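Local coordinates for octopine dehydrogenase (PDB 3C7D), which catalyses the NADH-dependent reductive condensation of L-arginine with pyruvate to D-octopine, and the reverse oxidation, at residues S140-P145 and S164-S169. Sequence-based numbering, arbitrary orientation.
Sequences SFETLP and SVLAAS. With NAD (nicotinamide-adenine-dinucleotide), chain B; PYR (pyruvic acid), chain C.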
# COMPACT_ATOMS: atom_id res chain seq x y z
N SER A 140 -1.27 -8.83 2.19
CA SER A 140 -0.88 -7.55 1.61
C SER A 140 -1.11 -7.46 0.09
O SER A 140 -0.44 -8.16 -0.68
CB SER A 140 0.58 -7.23 1.94
OG SER A 140 0.74 -6.98 3.32
N PHE A 141 -2.04 -6.60 -0.32
CA PHE A 141 -2.35 -6.38 -1.73
C PHE A 141 -1.47 -5.29 -2.32
O PHE A 141 -1.15 -4.32 -1.63
CB PHE A 141 -3.82 -6.00 -1.91
CG PHE A 141 -4.76 -7.18 -1.90
CD1 PHE A 141 -5.16 -7.75 -0.69
CD2 PHE A 141 -5.24 -7.71 -3.09
CE1 PHE A 141 -6.02 -8.84 -0.68
CE2 PHE A 141 -6.10 -8.79 -3.09
CZ PHE A 141 -6.49 -9.36 -1.88
N GLU A 142 -1.08 -5.46 -3.58
CA GLU A 142 -0.09 -4.57 -4.21
C GLU A 142 -0.54 -3.12 -4.36
O GLU A 142 0.27 -2.20 -4.29
CB GLU A 142 0.41 -5.13 -5.56
CG GLU A 142 -0.68 -5.53 -6.55
CD GLU A 142 -0.12 -6.18 -7.81
OE1 GLU A 142 1.05 -5.91 -8.17
OE2 GLU A 142 -0.86 -6.95 -8.45
N THR A 143 -1.85 -2.93 -4.58
CA THR A 143 -2.45 -1.60 -4.71
C THR A 143 -3.95 -1.67 -4.39
O THR A 143 -4.46 -2.72 -3.99
CB THR A 143 -2.20 -0.98 -6.12
OG1 THR A 143 -2.62 0.39 -6.13
CG2 THR A 143 -2.92 -1.75 -7.22
N LEU A 144 -4.66 -0.55 -4.56
CA LEU A 144 -6.12 -0.56 -4.47
C LEU A 144 -6.72 -1.24 -5.70
O LEU A 144 -6.27 -0.99 -6.82
CB LEU A 144 -6.67 0.86 -4.31
CG LEU A 144 -8.12 1.02 -3.82
CD1 LEU A 144 -8.23 0.66 -2.35
CD2 LEU A 144 -8.62 2.44 -4.05
N PRO A 145 -7.72 -2.12 -5.49
CA PRO A 145 -8.41 -2.79 -6.58
C PRO A 145 -8.95 -1.85 -7.67
O PRO A 145 -8.94 -2.21 -8.85
CB PRO A 145 -9.57 -3.49 -5.88
CG PRO A 145 -9.09 -3.73 -4.51
CD PRO A 145 -8.23 -2.56 -4.18
N SER A 164 -7.70 -5.61 -13.98
CA SER A 164 -7.88 -6.93 -14.58
C SER A 164 -7.38 -8.02 -13.62
O SER A 164 -8.16 -8.87 -13.18
CB SER A 164 -7.15 -7.01 -15.92
OG SER A 164 -6.95 -8.35 -16.32
N VAL A 165 -6.09 -7.97 -13.31
CA VAL A 165 -5.48 -8.86 -12.31
C VAL A 165 -4.98 -8.08 -11.10
O VAL A 165 -4.73 -6.87 -11.19
CB VAL A 165 -4.31 -9.72 -12.91
CG1 VAL A 165 -4.83 -10.71 -13.94
CG2 VAL A 165 -3.21 -8.83 -13.50
N LEU A 166 -4.84 -8.76 -9.97
CA LEU A 166 -4.26 -8.15 -8.77
C LEU A 166 -3.63 -9.23 -7.88
O LEU A 166 -4.21 -10.29 -7.67
CB LEU A 166 -5.31 -7.35 -7.99
CG LEU A 166 -4.79 -6.18 -7.14
CD1 LEU A 166 -4.25 -5.07 -8.02
CD2 LEU A 166 -5.88 -5.64 -6.23
N ALA A 167 -2.44 -8.94 -7.37
CA ALA A 167 -1.69 -9.89 -6.56
C ALA A 167 -1.71 -9.53 -5.08
O ALA A 167 -1.72 -8.36 -4.72
CB ALA A 167 -0.26 -10.00 -7.06
N ALA A 168 -1.73 -10.56 -4.24
CA ALA A 168 -1.69 -10.40 -2.79
C ALA A 168 -0.77 -11.43 -2.14
O ALA A 168 -0.78 -12.61 -2.52
CB ALA A 168 -3.08 -10.51 -2.20
N SER A 169 0.03 -10.99 -1.17
CA SER A 169 0.89 -11.90 -0.42
C SER A 169 0.19 -12.36 0.87
O SER A 169 -0.84 -11.81 1.24
CB SER A 169 2.22 -11.24 -0.08
OG SER A 169 2.09 -10.43 1.06
PA NAD B . -8.22 8.48 1.01
O1A NAD B . -7.29 9.63 0.94
O2A NAD B . -9.46 8.75 0.24
O5B NAD B . -8.60 8.17 2.54
C5B NAD B . -8.72 9.18 3.51
C4B NAD B . -9.07 8.51 4.83
O4B NAD B . -7.92 8.35 5.65
C3B NAD B . -10.06 9.29 5.66
O3B NAD B . -11.38 8.96 5.31
C2B NAD B . -9.73 8.86 7.07
O2B NAD B . -10.47 7.71 7.41
C1B NAD B . -8.25 8.51 7.01
N9A NAD B . -7.47 9.62 7.61
C8A NAD B . -7.06 10.76 6.97
N7A NAD B . -6.37 11.53 7.84
C5A NAD B . -6.33 10.90 9.03
C6A NAD B . -5.76 11.24 10.26
N6A NAD B . -5.47 12.52 10.47
N1A NAD B . -5.88 10.38 11.34
C2A NAD B . -6.56 9.19 11.20
N3A NAD B . -7.13 8.85 9.98
C4A NAD B . -7.02 9.69 8.91
O3 NAD B . -7.46 7.15 0.49
PN NAD B . -8.11 6.10 -0.55
O1N NAD B . -8.52 6.80 -1.78
O2N NAD B . -9.10 5.25 0.15
O5D NAD B . -6.83 5.20 -0.96
C5D NAD B . -6.10 4.45 -0.01
C4D NAD B . -4.78 4.00 -0.63
O4D NAD B . -5.00 3.46 -1.92
C3D NAD B . -3.81 5.16 -0.79
O3D NAD B . -2.58 4.80 -0.21
C2D NAD B . -3.64 5.36 -2.29
O2D NAD B . -2.30 5.62 -2.63
C1D NAD B . -4.12 4.03 -2.87
N1N NAD B . -4.78 4.17 -4.19
C2N NAD B . -5.85 5.02 -4.35
C3N NAD B . -6.47 5.14 -5.60
C7N NAD B . -7.90 5.62 -5.65
O7N NAD B . -8.55 5.66 -6.90
N7N NAD B . -8.52 5.99 -4.53
C4N NAD B . -6.00 4.39 -6.67
C5N NAD B . -4.92 3.52 -6.50
C6N NAD B . -4.32 3.43 -5.24
C PYR C . 0.25 2.48 -6.24
O PYR C . -0.14 1.45 -5.48
OXT PYR C . -0.29 3.70 -5.94
CA PYR C . 1.19 2.33 -7.34
O3 PYR C . 2.04 3.39 -7.58
CB PYR C . 1.20 1.06 -8.24
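Phe141 and Ala168 form the non-hydrogen-bonded pair of a short antiparallel ladder in the large mixed sheet of this Rossmann-type dehydrogenase, and their packing lies where strand 137-141 gives way to the loop carrying Thr143, which binds pyruvate. The Ala168 methyl sits over the centre of the Phe141 ring, a CH-pi contact with CB 3.4 Å from the centroid, while Phe194 meets the same ring edge-to-face. Beside it, Ser140 and Ser169 exchange two backbone hydrogen bonds. The two methyls of Leu166 part against the loop: CD2 packs 3.8 Å from Phe141 CD2 and against Pro145, whereas CD1 reaches Thr143 CG2. This buried apolar side contrasts with the partly exposed, polar side at Glu142. There CG lies between the backbone N and the carbonyl carbon (chi1 52°), which steers the extended side chain to Ala167, and Glu142 OE2 accepts a hydrogen bond from Ala167 N at 2.8 Å. The N-H meets OE2 on its anti side, 35° out of the carboxylate plane; Glu142 N donates a hydrogen bond to Ala167 O. An alanine in place of Glu142 is likely to leave the Ala167 N-H without this acceptor. Farther along, Thr143 OG1 donates a hydrogen bond to pyruvate O at 2.8 Å.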